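Local atomic coordinates of Alpha/beta hydrolase fold protein (Ochrobactrum, PDB entry 4G9E), a protein that acts as an N-acyl homoserine lactonase, probably opening the lactone ring by ester hydrolysis, and here holds the ring-opened compound N-butanoyl-L-homoserine. Residues G108-M111 with I112-P116; P128-R131 with E132-G135; E158-A161 with R162-C165; G247-P250 with F251-P255. One frame throughout, in Å; residues are numbered along the deposited sequence. Where two conformers were deposited one is given.

Overall arrangement
Along the chain the four contacts come strictly in series; each is local, contacts 1, 2 and 4 at turns and contact 3 along a helix, and none nests in or crosses another. Contact 1 follows helix 103-111 into the loop before strand 120-124. Contact 2, after that strand, turns the chain into helix 134-137, and contacts 1 and 2 touch where Ile109 CD1 packs on Pro128 CG. Contact 3 lies within helix 154-165, on the opposite side of the chain's centre from contact 1. Contact 4 leads from the loop after strand 241-243 into helix 250-253. Contacts 3 and 4, centres about 13 Å apart, meet through Cys165 O and Arg252 NH1 and both reach N-butanoyl-L-homoserine.

Contact 1: residues G108-M111 with I112-P116; sequences GIEM and IARYP
Arg114 and Glu110 run side by side and point the same way, yet the arginine's short bond goes to the glutamate's backbone. Arg114 NH1 donates to Glu110 O at 2.8 Å; the oxygen lies practically in the guanidinium plane, while the donor stands 37° above the carbonyl plane. The carboxylate is a weaker mate: in one of two conformers, Glu110 OE1 lies 4.0 Å from Arg114 NH1, a long and doubtful salt bridge, the two planes 64° apart. A bend at chi2 turns this carboxylate towards Gly198 N and Gln200 NE2, which bind its two oxygens, and Arg114 NE has its own salt bridge to Asp82. An alanine at Arg114 is likely to cost Glu110 O its side-chain donor and Asp82 its charged mate.

The second pair is apolar. Met111 and Tyr115 also lie alongside one another, and the bend at the methionine's last torsion (chi3 72°) swings CE over one face of the tyrosine ring, 4.1 Å from Tyr115 CG. In the backbone, Met111 O accepts from Arg114 N at 3.0 Å and, weakly, from Tyr115 N at 2.8 Å, two bonds on one oxygen, consistent with the chain leaving the helix in a turn. Ile112 N donates to Ile109 O at 3.2 Å, and a water takes the N-H of Ala113 and donates to Ile109 O.

Around this turn, Arg114 and Tyr115 pack on helix 77-91, Ile109 and Glu110 on helix 200-206, and Met111 on strand 24-30; Tyr115 OH reaches Ile93 O and Ala96 N.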
loop_
_atom_site.group_PDB
_atom_site.type_symbol
_atom_site.label_atom_id
_atom_site.label_comp_id
_atom_site.label_asym_id
_atom_site.label_seq_id
_atom_site.Cartn_x
_atom_site.Cartn_y
_atom_site.Cartn_z
ATOM N N GLY A 108 -1.465 -2.443 5.379
ATOM C CA GLY A 108 -2.516 -3.436 5.232
ATOM C C GLY A 108 -2.353 -4.624 6.167
ATOM O O GLY A 108 -3.320 -5.126 6.736
ATOM N N ILE A 109 -1.114 -5.077 6.336
ATOM C CA ILE A 109 -0.834 -6.162 7.271
ATOM C C ILE A 109 -1.212 -5.750 8.706
ATOM O O ILE A 109 -1.832 -6.522 9.445
ATOM C CB ILE A 109 0.643 -6.618 7.177
ATOM C CG1 ILE A 109 0.936 -7.234 5.802
ATOM C CG2 ILE A 109 0.979 -7.601 8.307
ATOM C CD1 ILE A 109 2.413 -7.459 5.541
ATOM N N GLU A 110 -0.846 -4.531 9.099
ATOM C CA GLU A 110 -1.233 -4.035 10.415
ATOM C C GLU A 110 -2.750 -3.801 10.526
ATOM O O GLU A 110 -3.289 -3.786 11.627
ATOM C CB GLU A 110 -0.429 -2.787 10.792
ATOM C CG GLU A 110 1.093 -2.990 10.818
ATOM C CD GLU A 110 1.567 -3.963 11.889
ATOM O OE1 GLU A 110 0.846 -4.172 12.884
ATOM O OE2 GLU A 110 2.671 -4.524 11.723
ATOM N N MET A 111 -3.441 -3.654 9.397
ATOM C CA MET A 111 -4.893 -3.513 9.433
ATOM C C MET A 111 -5.622 -4.819 9.697
ATOM O O MET A 111 -6.786 -4.801 10.074
ATOM C CB MET A 111 -5.443 -2.887 8.152
ATOM C CG MET A 111 -5.180 -1.414 8.023
ATOM S SD MET A 111 -5.896 -0.710 6.523
ATOM C CE MET A 111 -7.640 -0.732 6.903
ATOM N N ILE A 112 -4.963 -5.954 9.496
ATOM C CA ILE A 112 -5.650 -7.229 9.663
ATOM C C ILE A 112 -6.287 -7.322 11.050
ATOM O O ILE A 112 -7.439 -7.729 11.186
ATOM C CB ILE A 112 -4.721 -8.424 9.366
ATOM C CG1 ILE A 112 -4.335 -8.439 7.880
ATOM C CG2 ILE A 112 -5.374 -9.743 9.772
ATOM C CD1 ILE A 112 -3.268 -9.445 7.534
ATOM N N ALA A 113 -5.556 -6.912 12.081
ATOM C CA ALA A 113 -6.069 -6.989 13.444
ATOM C C ALA A 113 -7.130 -5.933 13.749
ATOM O O ALA A 113 -7.936 -6.103 14.658
ATOM C CB ALA A 113 -4.927 -6.853 14.424
ATOM N N ARG A 114 -7.104 -4.834 13.011
ATOM C CA ARG A 114 -7.932 -3.668 13.286
ATOM C C ARG A 114 -9.218 -3.610 12.475
ATOM O O ARG A 114 -10.135 -2.877 12.828
ATOM C CB ARG A 114 -7.122 -2.399 13.012
ATOM C CG ARG A 114 -5.925 -2.236 13.939
ATOM C CD ARG A 114 -5.046 -1.062 13.521
ATOM N NE ARG A 114 -4.086 -0.759 14.573
ATOM C CZ ARG A 114 -2.932 -1.390 14.753
ATOM N NH1 ARG A 114 -2.543 -2.341 13.917
ATOM N NH2 ARG A 114 -2.154 -1.057 15.776
ATOM N N TYR A 115 -9.256 -4.373 11.384
ATOM C CA TYR A 115 -10.297 -4.275 10.367
ATOM C C TYR A 115 -10.745 -5.700 10.063
ATOM O O TYR A 115 -10.410 -6.267 9.026
ATOM C CB TYR A 115 -9.715 -3.577 9.137
ATOM C CG TYR A 115 -10.717 -3.144 8.088
ATOM C CD1 TYR A 115 -11.656 -2.152 8.350
ATOM C CD2 TYR A 115 -10.703 -3.705 6.819
ATOM C CE1 TYR A 115 -12.575 -1.752 7.386
ATOM C CE2 TYR A 115 -11.612 -3.304 5.844
ATOM C CZ TYR A 115 -12.541 -2.330 6.131
ATOM O OH TYR A 115 -13.433 -1.941 5.159
ATOM N N PRO A 116 -11.498 -6.290 11.003
ATOM C CA PRO A 116 -11.717 -7.737 11.055
ATOM C C PRO A 116 -12.560 -8.305 9.919
ATOM O O PRO A 116 -12.479 -9.503 9.667
ATOM C CB PRO A 116 -12.432 -7.930 12.404
ATOM C CG PRO A 116 -13.087 -6.619 12.668
ATOM C CD PRO A 116 -12.096 -5.611 12.167
HETATM O O HOH W 1 -2.633 -7.054 12.118
#

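Contact 2: residues P128-R131 with E132-G135; sequences PVAR and EEVG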
loop_
_atom_site.group_PDB
_atom_site.type_symbol
_atom_site.label_atom_id
_atom_site.label_comp_id
_atom_site.label_asym_id
_atom_site.label_seq_id
_atom_site.Cartn_x
_atom_site.Cartn_y
_atom_site.Cartn_z
ATOM N N PRO A 128 6.712 -9.218 3.858
ATOM C CA PRO A 128 6.382 -9.297 5.284
ATOM C C PRO A 128 7.640 -9.723 6.032
ATOM O O PRO A 128 8.205 -10.774 5.732
ATOM C CB PRO A 128 5.298 -10.381 5.329
ATOM C CG PRO A 128 4.706 -10.385 3.940
ATOM C CD PRO A 128 5.906 -10.151 3.054
ATOM N N VAL A 129 8.106 -8.883 6.948
ATOM C CA VAL A 129 9.344 -9.135 7.670
ATOM C C VAL A 129 9.164 -8.830 9.139
ATOM O O VAL A 129 8.472 -7.886 9.494
ATOM C CB VAL A 129 10.521 -8.263 7.147
ATOM C CG1 VAL A 129 11.029 -8.777 5.817
ATOM C CG2 VAL A 129 10.126 -6.791 7.054
ATOM N N ALA A 130 9.779 -9.648 9.985
ATOM C CA ALA A 130 9.991 -9.283 11.372
ATOM C C ALA A 130 11.084 -8.220 11.375
ATOM O O ALA A 130 11.827 -8.085 10.401
ATOM C CB ALA A 130 10.425 -10.491 12.171
ATOM N N ARG A 131 11.204 -7.471 12.465
ATOM C CA ARG A 131 12.143 -6.359 12.465
ATOM C C ARG A 131 13.574 -6.796 12.140
ATOM O O ARG A 131 14.312 -6.064 11.484
ATOM C CB ARG A 131 12.095 -5.591 13.787
ATOM C CG ARG A 131 12.651 -6.349 14.972
ATOM C CD ARG A 131 12.582 -5.522 16.233
ATOM N NE ARG A 131 13.455 -6.078 17.249
ATOM C CZ ARG A 131 13.755 -5.465 18.384
ATOM N NH1 ARG A 131 13.234 -4.281 18.652
ATOM N NH2 ARG A 131 14.575 -6.042 19.247
ATOM N N GLU A 132 13.967 -7.989 12.578
ATOM C CA GLU A 132 15.337 -8.445 12.346
ATOM C C GLU A 132 15.589 -8.921 10.908
ATOM O O GLU A 132 16.723 -9.220 10.538
ATOM C CB GLU A 132 15.742 -9.530 13.348
ATOM C CG GLU A 132 15.088 -10.884 13.158
ATOM C CD GLU A 132 13.692 -10.990 13.759
ATOM O OE1 GLU A 132 13.178 -9.995 14.328
ATOM O OE2 GLU A 132 13.111 -12.093 13.656
ATOM N N GLU A 133 14.531 -8.968 10.101
ATOM C CA GLU A 133 14.602 -9.491 8.741
ATOM C C GLU A 133 14.592 -8.403 7.684
ATOM O O GLU A 133 14.536 -8.700 6.498
ATOM C CB GLU A 133 13.428 -10.437 8.485
ATOM C CG GLU A 133 13.462 -11.681 9.337
ATOM C CD GLU A 133 12.199 -12.507 9.236
ATOM O OE1 GLU A 133 11.135 -11.968 8.853
ATOM O OE2 GLU A 133 12.269 -13.709 9.561
ATOM N N VAL A 134 14.636 -7.145 8.098
ATOM C CA VAL A 134 14.548 -6.051 7.136
ATOM C C VAL A 134 15.644 -6.139 6.066
ATOM O O VAL A 134 15.376 -5.964 4.873
ATOM C CB VAL A 134 14.545 -4.676 7.843
ATOM C CG1 VAL A 134 14.628 -3.551 6.831
ATOM C CG2 VAL A 134 13.288 -4.532 8.706
ATOM N N GLY A 135 16.866 -6.453 6.486
ATOM C CA GLY A 135 17.966 -6.601 5.552
ATOM C C GLY A 135 17.785 -7.752 4.577
ATOM O O GLY A 135 18.275 -7.700 3.452
HETATM O O HOH W 2 9.210 -12.976 7.105
HETATM O O HOH W 3 13.965 -9.002 16.684
#
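Ala130 and Glu133 hold each other by two bonds in opposite senses. Ala130 N donates to Glu133 OE1 at 2.9 Å and nearly straight (164°), approaching from above the carboxylate plane; in return Glu133 N donates to Ala130 O, also at 2.9 Å. The glutamate chain is extended beyond CG, and this lets its carboxylate reach back three residues along the backbone. Val129 slides past it in the opposite direction, its CB 3.9 Å from Glu133 CB. A water donates to both Glu133 OE1 and Pro128 O, so the same carboxylate oxygen is gripped from two sources.

Glu132 reaches Ala130 by a different route. With CG set between backbone N and carbonyl carbon (chi1 72°) and a further bend at chi2, its carboxylate lies against the methyl of Ala130, OE1 and OE2 each 3.5 Å from Ala130 CB. Arg131 crosses this side chain at about a right angle. Their charged groups do not touch; instead a water in the guanidinium plane accepts from Arg131 NE and donates to Glu132 OE1. Val134 CG2 rests 3.3 Å from the backbone oxygen Arg131 O and meets Val129 CG2 in an apolar contact at 4.2 Å.

Farther out, Arg201 NH1 forms salt bridges with OE2 of both Glu132 and Glu133, which probably holds the two acids in place, and Arg131 NH1 binds Ser194 O. The arrangement is a 3-10 turn running into helix 134-137, with Glu133 at its N-cap; coming after strand 120-124, it matches the point where alpha/beta hydrolases commonly insert their cap.

Contact 3: residues E158-A161 with R162-C165; sequences ESYA and RSTC. With C4L (N-butanoyl-L-homoserine), chain C.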
loop_
_atom_site.group_PDB
_atom_site.type_symbol
_atom_site.label_atom_id
_atom_site.label_comp_id
_atom_site.label_asym_id
_atom_site.label_seq_id
_atom_site.Cartn_x
_atom_site.Cartn_y
_atom_site.Cartn_z
ATOM N N GLU A 158 13.915 13.183 -7.111
ATOM C CA GLU A 158 13.852 12.571 -8.427
ATOM C C GLU A 158 14.242 11.096 -8.389
ATOM O O GLU A 158 13.554 10.251 -8.970
ATOM C CB GLU A 158 14.730 13.318 -9.428
ATOM C CG GLU A 158 14.715 12.637 -10.776
ATOM C CD GLU A 158 15.363 13.447 -11.869
ATOM O OE1 GLU A 158 15.846 14.568 -11.600
ATOM O OE2 GLU A 158 15.384 12.951 -13.007
ATOM N N SER A 159 15.328 10.773 -7.691
ATOM C CA SER A 159 15.776 9.389 -7.634
ATOM C C SER A 159 14.733 8.502 -6.970
ATOM O O SER A 159 14.438 7.413 -7.461
ATOM C CB SER A 159 17.113 9.261 -6.906
ATOM O OG SER A 159 17.723 8.015 -7.200
ATOM N N TYR A 160 14.179 8.967 -5.853
ATOM C CA TYR A 160 13.176 8.185 -5.144
ATOM C C TYR A 160 11.906 8.031 -5.975
ATOM O O TYR A 160 11.348 6.940 -6.061
ATOM C CB TYR A 160 12.857 8.788 -3.768
ATOM C CG TYR A 160 12.216 7.790 -2.827
ATOM C CD1 TYR A 160 12.924 6.679 -2.389
ATOM C CD2 TYR A 160 10.905 7.944 -2.389
ATOM C CE1 TYR A 160 12.355 5.754 -1.545
ATOM C CE2 TYR A 160 10.324 7.016 -1.530
ATOM C CZ TYR A 160 11.058 5.925 -1.118
ATOM O OH TYR A 160 10.497 4.994 -0.278
ATOM N N ALA A 161 11.447 9.123 -6.576
ATOM C CA ALA A 161 10.243 9.082 -7.403
ATOM C C ALA A 161 10.410 8.130 -8.579
ATOM O O ALA A 161 9.515 7.336 -8.891
ATOM C CB ALA A 161 9.890 10.472 -7.898
ATOM N N ARG A 162 11.555 8.217 -9.248
ATOM C CA ARG A 162 11.785 7.370 -10.411
ATOM C C ARG A 162 11.870 5.894 -10.029
ATOM O O ARG A 162 11.316 5.043 -10.713
ATOM C CB ARG A 162 13.036 7.814 -11.169
ATOM C CG ARG A 162 12.854 9.126 -11.913
ATOM C CD ARG A 162 14.039 9.419 -12.814
ATOM N NE ARG A 162 13.876 10.676 -13.546
ATOM C CZ ARG A 162 13.180 10.812 -14.668
ATOM N NH1 ARG A 162 12.578 9.762 -15.206
ATOM N NH2 ARG A 162 13.087 12.000 -15.257
ATOM N N SER A 163 12.558 5.590 -8.934
ATOM C CA SER A 163 12.743 4.195 -8.543
ATOM C C SER A 163 11.465 3.569 -7.980
ATOM O O SER A 163 11.169 2.408 -8.246
ATOM C CB SER A 163 13.896 4.053 -7.550
ATOM O OG SER A 163 13.662 4.822 -6.385
ATOM N N THR A 164 10.703 4.331 -7.203
ATOM C CA THR A 164 9.461 3.796 -6.652
ATOM C C THR A 164 8.358 3.656 -7.696
ATOM O O THR A 164 7.589 2.700 -7.650
ATOM C CB THR A 164 8.918 4.614 -5.455
ATOM O OG1 THR A 164 8.685 5.971 -5.853
ATOM C CG2 THR A 164 9.865 4.549 -4.265
ATOM N N CYS A 165 8.278 4.591 -8.636
ATOM C CA CYS A 165 7.137 4.627 -9.549
ATOM C C CYS A 165 7.385 3.936 -10.879
ATOM O O CYS A 165 6.441 3.504 -11.534
ATOM C CB CYS A 165 6.677 6.065 -9.780
ATOM S SG CYS A 165 6.022 6.844 -8.303
HETATM O O1 C4L C . 7.627 2.351 -1.818
HETATM C C4 C4L C . 7.592 2.237 -0.569
HETATM O O2 C4L C . 6.557 2.421 0.110
HETATM C C3 C4L C . 8.859 1.884 0.174
HETATM C C2 C4L C . 9.840 1.117 -0.722
HETATM C C1 C4L C . 11.264 1.169 -0.194
HETATM O O3 C4L C . 11.808 2.487 -0.373
HETATM N N1 C4L C . 8.599 1.063 1.362
HETATM C C5 C4L C . 8.663 1.556 2.603
HETATM O O4 C4L C . 8.959 2.717 2.854
HETATM C C6 C4L C . 8.369 0.595 3.732
HETATM C C7 C4L C . 9.452 0.722 4.798
HETATM C C8 C4L C . 10.824 0.295 4.291
HETATM O O HOH W 4 14.362 14.603 -15.027
#
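Thr164 and Tyr160 make the close-packed side of this helical turn. The methyl CG2 of Thr164 sits over one face of the tyrosine ring, 3.7 Å from its centroid and 14° off the normal, a CH-pi contact. Thr164 also grips the backbone: its OG1 donates to Tyr160 O at 2.8 Å and its N to the same oxygen at 2.9 Å, from opposite faces of the carbonyl plane. A chi1 of 59° places OG1 for that bond and CG2 for the ring at once.

The other side is looser and faces solvent. Glu158 and the exposed Arg162 stretch out alongside each other, with carboxylate and guanidinium planes 46° apart. Arg162 NE donates to the anti lone pair of Glu158 OE2 at 2.8 Å, nearly straight, whereas the bond from NH2 is weak; a water bridges that nitrogen and OE2.

Tyr160 OH shares a hydrogen bond of 2.8 Å with O3 of N-butanoyl-L-homoserine, the hydroxyl released when a lactone ring opens, and the ligand is held further by Asn33 N and Leu103 N. The Thr164 methyl probably steadies the ring, and the position of Tyr160 OH is consistent with its binding the alcohol released on ring opening.

Contact 4: residues G247-P250 with F251-P255; sequences GHAP and FREAP. With C4L (N-butanoyl-L-homoserine), chain C.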
loop_
_atom_site.group_PDB
_atom_site.type_symbol
_atom_site.label_atom_id
_atom_site.label_comp_id
_atom_site.label_asym_id
_atom_site.label_seq_id
_atom_site.Cartn_x
_atom_site.Cartn_y
_atom_site.Cartn_z
ATOM N N GLY A 247 8.591 -3.220 -12.310
ATOM C CA GLY A 247 9.402 -3.145 -11.112
ATOM C C GLY A 247 8.557 -2.984 -9.865
ATOM O O GLY A 247 7.763 -3.861 -9.514
ATOM N N HIS A 248 8.723 -1.851 -9.194
ATOM C CA HIS A 248 8.080 -1.622 -7.907
ATOM C C HIS A 248 6.593 -1.281 -8.005
ATOM O O HIS A 248 5.888 -1.386 -7.006
ATOM C CB HIS A 248 8.789 -0.477 -7.188
ATOM C CG HIS A 248 8.459 -0.355 -5.731
ATOM N ND1 HIS A 248 8.525 -1.415 -4.847
ATOM C CD2 HIS A 248 8.129 0.730 -4.991
ATOM C CE1 HIS A 248 8.235 -0.988 -3.627
ATOM N NE2 HIS A 248 7.992 0.308 -3.688
ATOM N N ALA A 249 6.127 -0.851 -9.175
ATOM C CA ALA A 249 4.777 -0.313 -9.293
ATOM C C ALA A 249 4.034 -0.925 -10.480
ATOM O O ALA A 249 3.631 -0.212 -11.405
ATOM C CB ALA A 249 4.814 1.196 -9.423
ATOM N N PRO A 250 3.826 -2.250 -10.462
ATOM C CA PRO A 250 3.227 -2.892 -11.638
ATOM C C PRO A 250 1.823 -2.388 -11.974
ATOM O O PRO A 250 1.409 -2.508 -13.122
ATOM C CB PRO A 250 3.210 -4.377 -11.266
ATOM C CG PRO A 250 3.336 -4.398 -9.751
ATOM C CD PRO A 250 4.221 -3.230 -9.437
ATOM N N PHE A 251 1.100 -1.853 -10.994
ATOM C CA PHE A 251 -0.236 -1.317 -11.231
ATOM C C PHE A 251 -0.231 -0.134 -12.206
ATOM O O PHE A 251 -1.255 0.156 -12.817
ATOM C CB PHE A 251 -0.891 -0.925 -9.904
ATOM C CG PHE A 251 -0.102 0.096 -9.150
ATOM C CD1 PHE A 251 -0.266 1.443 -9.430
ATOM C CD2 PHE A 251 0.853 -0.281 -8.211
ATOM C CE1 PHE A 251 0.489 2.396 -8.782
ATOM C CE2 PHE A 251 1.623 0.672 -7.570
ATOM C CZ PHE A 251 1.437 2.011 -7.852
ATOM N N ARG A 252 0.908 0.548 -12.352
ATOM C CA ARG A 252 1.027 1.614 -13.352
ATOM C C ARG A 252 1.986 1.259 -14.496
ATOM O O ARG A 252 1.843 1.767 -15.606
ATOM C CB ARG A 252 1.406 2.960 -12.717
ATOM C CG ARG A 252 2.795 3.009 -12.088
ATOM C CD ARG A 252 3.065 4.318 -11.311
ATOM N NE ARG A 252 2.836 5.494 -12.147
ATOM C CZ ARG A 252 3.711 5.963 -13.032
ATOM N NH1 ARG A 252 4.900 5.382 -13.159
ATOM N NH2 ARG A 252 3.398 7.010 -13.790
ATOM N N GLU A 253 2.957 0.389 -14.224
ATOM C CA GLU A 253 3.942 -0.021 -15.220
ATOM C C GLU A 253 3.356 -1.033 -16.202
ATOM O O GLU A 253 3.711 -1.047 -17.383
ATOM C CB GLU A 253 5.169 -0.623 -14.526
ATOM C CG GLU A 253 5.972 0.364 -13.685
ATOM C CD GLU A 253 7.019 -0.314 -12.811
ATOM O OE1 GLU A 253 6.665 -1.196 -12.006
ATOM O OE2 GLU A 253 8.209 0.041 -12.924
ATOM N N ALA A 254 2.470 -1.886 -15.698
ATOM C CA ALA A 254 1.847 -2.932 -16.492
ATOM C C ALA A 254 0.388 -3.074 -16.084
ATOM O O ALA A 254 -0.014 -4.106 -15.541
ATOM C CB ALA A 254 2.575 -4.238 -16.281
ATOM N N PRO A 255 -0.419 -2.027 -16.314
ATOM C CA PRO A 255 -1.764 -2.055 -15.726
ATOM C C PRO A 255 -2.650 -3.217 -16.156
ATOM O O PRO A 255 -3.362 -3.756 -15.312
ATOM C CB PRO A 255 -2.374 -0.717 -16.155
ATOM C CG PRO A 255 -1.186 0.175 -16.379
ATOM C CD PRO A 255 -0.121 -0.730 -16.947
HETATM O O1 C4L C . 7.627 2.351 -1.818
HETATM C C4 C4L C . 7.592 2.237 -0.569
HETATM O O2 C4L C . 6.557 2.421 0.110
HETATM C C3 C4L C . 8.859 1.884 0.174
HETATM C C2 C4L C . 9.840 1.117 -0.722
HETATM C C1 C4L C . 11.264 1.169 -0.194
HETATM O O3 C4L C . 11.808 2.487 -0.373
HETATM N N1 C4L C . 8.599 1.063 1.362
HETATM C C5 C4L C . 8.663 1.556 2.603
HETATM O O4 C4L C . 8.959 2.717 2.854
HETATM C C6 C4L C . 8.369 0.595 3.732
HETATM C C7 C4L C . 9.452 0.722 4.798
HETATM C C8 C4L C . 10.824 0.295 4.291
#
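Phe251 turns one ring face to Ala249, whose O lies 4.2 Å above the plane towards the rim, while Ala249 CB packs 3.7 Å from Phe251 CE2; the ring also meets Trp101 edge-to-face. The His248 ring carries its contact at the edge: NE2 donates in plane to O1 of N-butanoyl-L-homoserine at 2.8 Å (161°). Phe221 meets this imidazole edge-to-face, and ND1 is bonded to Glu219 OE1.

Next to His248, one carboxylate oxygen, in one of two conformers of its side chain, takes two backbone N-H groups. Glu253 OE1 accepts from Gly247 N at 2.8 Å and from Ala249 N at 2.9 Å, the two donors arriving from opposite faces of the carboxylate plane. Ala249, at the N-cap of helix 250-253, receives Arg252 N and Glu253 N on its O, each at 3.0 Å. The backbone flanking His248 is therefore tied to the helix on both sides.

A leucine at His248 would probably leave Glu219 OE1 and the ligand carboxylate without the imidazole joining them. Held between Glu219 and the bound carboxylate, with Ser102 close by, His248 is placed as in a Ser-His-Glu triad, consistent with ester hydrolysis in an alpha/beta hydrolase.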